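Local coordinates for protein C alpha-dehydrogenase (Sphingobium sp. SYK-6, PDB 4YAG) that is a short-chain dehydrogenase that binds NADH and probably oxidises a Calpha alcohol to a ketone in the breakdown of lignin-derived beta-aryl ethers, at residues S15-G20 and T184-G189; H138-A143 and D236-A241. One frame throughout, in Å; residues are numbered along the deposited sequence.

Contact 1: S15-G20 and T184-G189; sequences SGIGFG and TVLMPG. With NAI (1,4-dihydronicotinamide adenine dinucleotide), chain C.
Ile17 and Pro188 bring the two backbones closest, yet their CA atoms stay 9.3 Å apart, so the first turn of helix 16-27 meets the C-terminal end of strand 181-187 through side chains alone. Ile17 supplies both links. Its chi1 of -66° sets CG1 beside the backbone N, and an extended chi2 (175°) carries CD1 out to Pro188 CG, 3.8 Å away. The other branch, CG2, lies 4.1 Å from CD2 of Leu186, the two side chains meeting at a slant. Asn91, Ile191 and Val234 also pack on Ile17, which is buried.

The cofactor occupies the same corner. Ile17 CD1 is 3.4 Å from ribose oxygen O4D of NAI, while Pro188 CB comes within 3.7 Å of C5N of its nicotinamide ring. Ile17 N donates a hydrogen bond of 2.8 Å to the pyrophosphate oxygen O1N of NAI (153° at the hydrogen), and Ser15 OG gives one of 2.7 Å to O2A on the other phosphate. Gly16, at positive phi, passes with its CA 3.3 Å from O1N of NAI. Ser15-Gly18 close the glycine-rich TGxxxGxG motif of classical short-chain dehydrogenases, whose helix N-terminus faces the pyrophosphate; Pro188-Gly189 are the family's PG pair, here beside the nicotinamide in the Rossmann fold.

Contact 2: H138-A143 and D236-A241; sequences HIVNTA and DMIVDA. With NAI (1,4-dihydronicotinamide adenine dinucleotide), chain C.
Val140 and Ile238 reach for each other tip to tip, joining strand 137-142 to helix 231-244 by two pairs of methyl groups. CG1 of Val140, anti to the backbone N (chi1 179°), approaches Ile238 CD1 to 3.9 Å. Its second branch, CG2, stands 4.0 Å from Ile238 CG2. On the helix, chi1 of Ile238 (-68°) sets CG2 toward the valine, and a chi2 of -56° turns CD1 to it as well, although CB does not point at the strand. This is the interface between the sheet and one helical layer of the Rossmann sandwich: helix 231-244 lies on the parallel sheet beside helix 16-27, and Arg24 of the latter forms a salt bridge with Asp236. Toward the start of the strand, the His138 ring swings out to the backbone of Ala241, whose O lies 3.8 Å from CE1 and oblique to the ring. NE2 of His138 is hydrogen-bonded to Thr184 OG1, which fixes the ring's rotation, and CG2 of Val140 sits at the ring edge, in its plane. At the C-terminal end of the strand, Thr142 CG2 approaches O4D of NAI (3.4 Å), while its OG1 is hydrogen-bonded to Asn91 OD1.

Both contacts are buried, their centres 8 Å apart, and they share one face of the central sheet, where strands 137-142 and 181-187 run side by side. Leu186 O is probably hydrogen-bonded to Ala143 N (2.7 Å), tying the end of strand 181-187 to the residue just after strand 137-142, and helix 231-244 touches both strands, since Ile238 and Ala241 of contact 2 also pack on Leu186 and Thr184 of contact 1. Contact 1 lies at the cofactor, where one backbone N-H and one serine hydroxyl each bind a phosphate oxygen beside a small apolar cluster. Contact 2 is mainly aliphatic helix-on-sheet packing and reaches NAI merely through Thr142 and the loop residue Ala143.

Contact 1: S15-G20 and T184-G189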
# COMPACT_ATOMS: atom_id res chain seq x y z
N SER A 15 2.94 8.99 -22.77
CA SER A 15 1.88 9.96 -22.57
C SER A 15 2.12 10.75 -21.30
O SER A 15 2.88 10.32 -20.42
CB SER A 15 0.54 9.23 -22.46
OG SER A 15 -0.55 10.14 -22.35
N GLY A 16 1.48 11.91 -21.20
CA GLY A 16 1.35 12.59 -19.92
C GLY A 16 2.68 12.88 -19.23
O GLY A 16 3.64 13.34 -19.85
N ILE A 17 2.70 12.68 -17.91
CA ILE A 17 3.88 12.96 -17.11
C ILE A 17 5.12 12.21 -17.60
O ILE A 17 6.20 12.79 -17.73
CB ILE A 17 3.59 12.62 -15.64
CG1 ILE A 17 2.52 13.58 -15.10
CG2 ILE A 17 4.85 12.65 -14.81
CD1 ILE A 17 2.06 13.25 -13.68
N GLY A 18 4.97 10.93 -17.88
CA GLY A 18 6.10 10.14 -18.34
C GLY A 18 6.69 10.72 -19.60
O GLY A 18 7.90 10.73 -19.79
N PHE A 19 5.84 11.16 -20.51
CA PHE A 19 6.32 11.72 -21.75
C PHE A 19 7.01 13.08 -21.53
O PHE A 19 7.97 13.43 -22.22
CB PHE A 19 5.15 11.81 -22.75
CG PHE A 19 5.53 12.38 -24.08
CD1 PHE A 19 6.35 11.69 -24.93
CD2 PHE A 19 5.03 13.61 -24.48
CE1 PHE A 19 6.69 12.23 -26.18
CE2 PHE A 19 5.36 14.13 -25.73
CZ PHE A 19 6.19 13.44 -26.55
N GLY A 20 6.52 13.84 -20.56
CA GLY A 20 7.16 15.09 -20.18
C GLY A 20 8.55 14.83 -19.61
O GLY A 20 9.51 15.53 -19.93
N THR A 184 13.68 8.92 -5.74
CA THR A 184 12.78 10.06 -5.65
C THR A 184 11.35 9.56 -5.75
O THR A 184 11.06 8.72 -6.59
CB THR A 184 13.00 11.03 -6.82
OG1 THR A 184 14.34 11.54 -6.79
CG2 THR A 184 12.01 12.19 -6.78
N VAL A 185 10.47 10.07 -4.91
CA VAL A 185 9.04 9.88 -5.14
C VAL A 185 8.45 11.22 -5.57
O VAL A 185 8.63 12.26 -4.91
CB VAL A 185 8.29 9.28 -3.92
CG1 VAL A 185 8.45 10.12 -2.67
CG2 VAL A 185 6.83 9.09 -4.27
N LEU A 186 7.81 11.17 -6.74
CA LEU A 186 7.10 12.30 -7.32
C LEU A 186 5.65 12.26 -6.91
O LEU A 186 4.98 11.23 -7.06
CB LEU A 186 7.24 12.21 -8.84
CG LEU A 186 6.40 13.16 -9.67
CD1 LEU A 186 6.71 14.62 -9.40
CD2 LEU A 186 6.59 12.83 -11.15
N MET A 187 5.17 13.37 -6.36
CA MET A 187 3.81 13.51 -5.86
C MET A 187 3.12 14.65 -6.58
O MET A 187 3.23 15.81 -6.18
CB MET A 187 3.84 13.73 -4.35
CG MET A 187 4.39 12.51 -3.63
SD MET A 187 4.82 12.83 -1.90
CE MET A 187 6.24 13.85 -2.10
N PRO A 188 2.47 14.33 -7.72
CA PRO A 188 1.84 15.44 -8.43
C PRO A 188 0.46 15.84 -7.92
O PRO A 188 -0.29 15.04 -7.34
CB PRO A 188 1.69 14.90 -9.86
CG PRO A 188 2.62 13.71 -9.96
CD PRO A 188 2.59 13.14 -8.56
N GLY A 189 0.15 17.10 -8.19
CA GLY A 189 -1.20 17.61 -8.27
C GLY A 189 -1.68 17.49 -9.70
O GLY A 189 -1.20 16.65 -10.45
PA NAI C . -1.35 9.15 -18.81
O1A NAI C . -2.47 8.16 -18.98
O2A NAI C . -1.31 10.32 -19.77
O5B NAI C . 0.04 8.41 -18.87
C5B NAI C . 0.18 7.14 -18.31
C4B NAI C . 0.66 6.20 -19.34
O4B NAI C . 0.90 4.95 -18.62
C3B NAI C . -0.24 5.93 -20.46
O3B NAI C . 0.39 6.11 -21.74
C2B NAI C . -0.70 4.57 -20.24
O2B NAI C . -1.03 3.86 -21.45
C1B NAI C . 0.37 3.93 -19.48
N9A NAI C . -0.05 2.79 -18.71
C8A NAI C . -1.21 2.64 -17.97
N7A NAI C . -1.27 1.41 -17.45
C5A NAI C . -0.14 0.72 -17.82
C6A NAI C . 0.37 -0.56 -17.61
N6A NAI C . -0.39 -1.50 -16.89
N1A NAI C . 1.56 -0.92 -18.15
C2A NAI C . 2.27 -0.03 -18.89
N3A NAI C . 1.82 1.21 -19.13
C4A NAI C . 0.63 1.61 -18.62
O3 NAI C . -1.54 9.68 -17.33
PN NAI C . -0.53 10.43 -16.33
O1N NAI C . 0.69 11.01 -17.05
O2N NAI C . -1.38 11.46 -15.63
O5D NAI C . -0.08 9.27 -15.32
C5D NAI C . 1.28 9.10 -14.91
C4D NAI C . 1.34 8.89 -13.44
O4D NAI C . 1.03 10.17 -12.78
C3D NAI C . 0.37 7.92 -12.92
O3D NAI C . 1.04 7.04 -11.99
C2D NAI C . -0.65 8.70 -12.24
O2D NAI C . -1.27 7.95 -11.19
C1D NAI C . 0.08 9.84 -11.70
N1N NAI C . -0.60 11.03 -11.37
C2N NAI C . -1.18 11.87 -12.30
C3N NAI C . -1.79 13.04 -11.88
C7N NAI C . -2.42 13.96 -12.87
O7N NAI C . -3.11 14.94 -12.51
N7N NAI C . -2.14 13.72 -14.28
C4N NAI C . -1.83 13.40 -10.55
C5N NAI C . -1.20 12.58 -9.63
C6N NAI C . -0.58 11.43 -10.04

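Contact 2: H138-A143 and D236-A241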
# COMPACT_ATOMS: atom_id res chain seq x y z
N HIS A 138 19.49 6.05 -10.71
CA HIS A 138 18.43 6.73 -9.99
C HIS A 138 17.11 6.08 -10.30
O HIS A 138 16.90 5.60 -11.41
CB HIS A 138 18.37 8.22 -10.37
CG HIS A 138 17.77 9.07 -9.30
ND1 HIS A 138 18.50 9.55 -8.24
CD2 HIS A 138 16.49 9.46 -9.08
CE1 HIS A 138 17.71 10.23 -7.43
NE2 HIS A 138 16.49 10.19 -7.92
N ILE A 139 16.22 6.07 -9.32
CA ILE A 139 14.86 5.58 -9.47
C ILE A 139 13.88 6.69 -9.10
O ILE A 139 14.03 7.34 -8.06
CB ILE A 139 14.56 4.40 -8.50
CG1 ILE A 139 15.60 3.31 -8.67
CG2 ILE A 139 13.14 3.85 -8.69
CD1 ILE A 139 15.50 2.24 -7.64
N VAL A 140 12.91 6.93 -9.98
CA VAL A 140 11.82 7.84 -9.69
C VAL A 140 10.54 7.03 -9.71
O VAL A 140 10.25 6.36 -10.69
CB VAL A 140 11.69 8.97 -10.74
CG1 VAL A 140 10.51 9.89 -10.42
CG2 VAL A 140 12.97 9.78 -10.85
N ASN A 141 9.77 7.09 -8.63
CA ASN A 141 8.43 6.50 -8.61
C ASN A 141 7.39 7.58 -8.61
O ASN A 141 7.47 8.50 -7.80
CB ASN A 141 8.26 5.66 -7.32
CG ASN A 141 9.19 4.47 -7.28
OD1 ASN A 141 9.49 3.86 -8.31
ND2 ASN A 141 9.71 4.15 -6.10
N THR A 142 6.39 7.48 -9.47
CA THR A 142 5.33 8.48 -9.47
C THR A 142 4.21 8.04 -8.55
O THR A 142 3.51 7.08 -8.84
CB THR A 142 4.75 8.73 -10.85
OG1 THR A 142 5.81 9.04 -11.77
CG2 THR A 142 3.77 9.88 -10.79
N ALA A 143 4.07 8.74 -7.43
CA ALA A 143 2.94 8.49 -6.54
C ALA A 143 1.87 9.54 -6.86
O ALA A 143 1.44 9.64 -8.02
CB ALA A 143 3.40 8.53 -5.10
N ASP A 236 11.10 18.86 -15.77
CA ASP A 236 12.24 19.64 -15.31
C ASP A 236 12.44 19.47 -13.81
O ASP A 236 13.58 19.45 -13.34
CB ASP A 236 12.10 21.11 -15.70
CG ASP A 236 12.49 21.35 -17.14
OD1 ASP A 236 13.31 20.55 -17.68
OD2 ASP A 236 11.99 22.33 -17.73
N MET A 237 11.36 19.34 -13.06
CA MET A 237 11.48 19.06 -11.63
C MET A 237 12.19 17.74 -11.40
O MET A 237 12.91 17.57 -10.42
CB MET A 237 10.12 19.00 -10.96
CG MET A 237 9.33 20.28 -11.00
SD MET A 237 7.73 20.08 -10.21
CE MET A 237 6.94 21.62 -10.69
N ILE A 238 11.88 16.76 -12.24
CA ILE A 238 12.50 15.45 -12.15
C ILE A 238 13.98 15.48 -12.57
O ILE A 238 14.81 14.80 -11.95
CB ILE A 238 11.66 14.38 -12.93
CG1 ILE A 238 10.33 14.17 -12.21
CG2 ILE A 238 12.41 13.08 -13.08
CD1 ILE A 238 10.49 13.79 -10.74
N VAL A 239 14.34 16.26 -13.59
CA VAL A 239 15.75 16.46 -13.92
C VAL A 239 16.46 16.95 -12.65
O VAL A 239 17.50 16.39 -12.27
CB VAL A 239 15.92 17.46 -15.07
CG1 VAL A 239 17.36 17.94 -15.20
CG2 VAL A 239 15.45 16.83 -16.39
N ASP A 240 15.89 17.96 -11.99
CA ASP A 240 16.54 18.52 -10.80
C ASP A 240 16.64 17.47 -9.68
O ASP A 240 17.66 17.39 -8.98
CB ASP A 240 15.81 19.76 -10.29
CG ASP A 240 15.90 20.95 -11.25
OD1 ASP A 240 16.79 20.99 -12.12
OD2 ASP A 240 15.05 21.86 -11.13
N ALA A 241 15.62 16.64 -9.53
CA ALA A 241 15.59 15.63 -8.47
C ALA A 241 16.65 14.55 -8.71
O ALA A 241 17.24 14.02 -7.75
CB ALA A 241 14.20 14.99 -8.37
PA NAI C . -1.35 9.15 -18.81
O1A NAI C . -2.47 8.16 -18.98
O2A NAI C . -1.31 10.32 -19.77
O5B NAI C . 0.04 8.41 -18.87
C5B NAI C . 0.18 7.14 -18.31
C4B NAI C . 0.66 6.20 -19.34
O4B NAI C . 0.90 4.95 -18.62
C3B NAI C . -0.24 5.93 -20.46
O3B NAI C . 0.39 6.11 -21.74
C2B NAI C . -0.70 4.57 -20.24
O2B NAI C . -1.03 3.86 -21.45
C1B NAI C . 0.37 3.93 -19.48
N9A NAI C . -0.05 2.79 -18.71
C8A NAI C . -1.21 2.64 -17.97
N7A NAI C . -1.27 1.41 -17.45
C5A NAI C . -0.14 0.72 -17.82
C6A NAI C . 0.37 -0.56 -17.61
N6A NAI C . -0.39 -1.50 -16.89
N1A NAI C . 1.56 -0.92 -18.15
C2A NAI C . 2.27 -0.03 -18.89
N3A NAI C . 1.82 1.21 -19.13
C4A NAI C . 0.63 1.61 -18.62
O3 NAI C . -1.54 9.68 -17.33
PN NAI C . -0.53 10.43 -16.33
O1N NAI C . 0.69 11.01 -17.05
O2N NAI C . -1.38 11.46 -15.63
O5D NAI C . -0.08 9.27 -15.32
C5D NAI C . 1.28 9.10 -14.91
C4D NAI C . 1.34 8.89 -13.44
O4D NAI C . 1.03 10.17 -12.78
C3D NAI C . 0.37 7.92 -12.92
O3D NAI C . 1.04 7.04 -11.99
C2D NAI C . -0.65 8.70 -12.24
O2D NAI C . -1.27 7.95 -11.19
C1D NAI C . 0.08 9.84 -11.70
N1N NAI C . -0.60 11.03 -11.37
C2N NAI C . -1.18 11.87 -12.30
C3N NAI C . -1.79 13.04 -11.88
C7N NAI C . -2.42 13.96 -12.87
O7N NAI C . -3.11 14.94 -12.51
N7N NAI C . -2.14 13.72 -14.28
C4N NAI C . -1.83 13.40 -10.55
C5N NAI C . -1.20 12.58 -9.63
C6N NAI C . -0.58 11.43 -10.04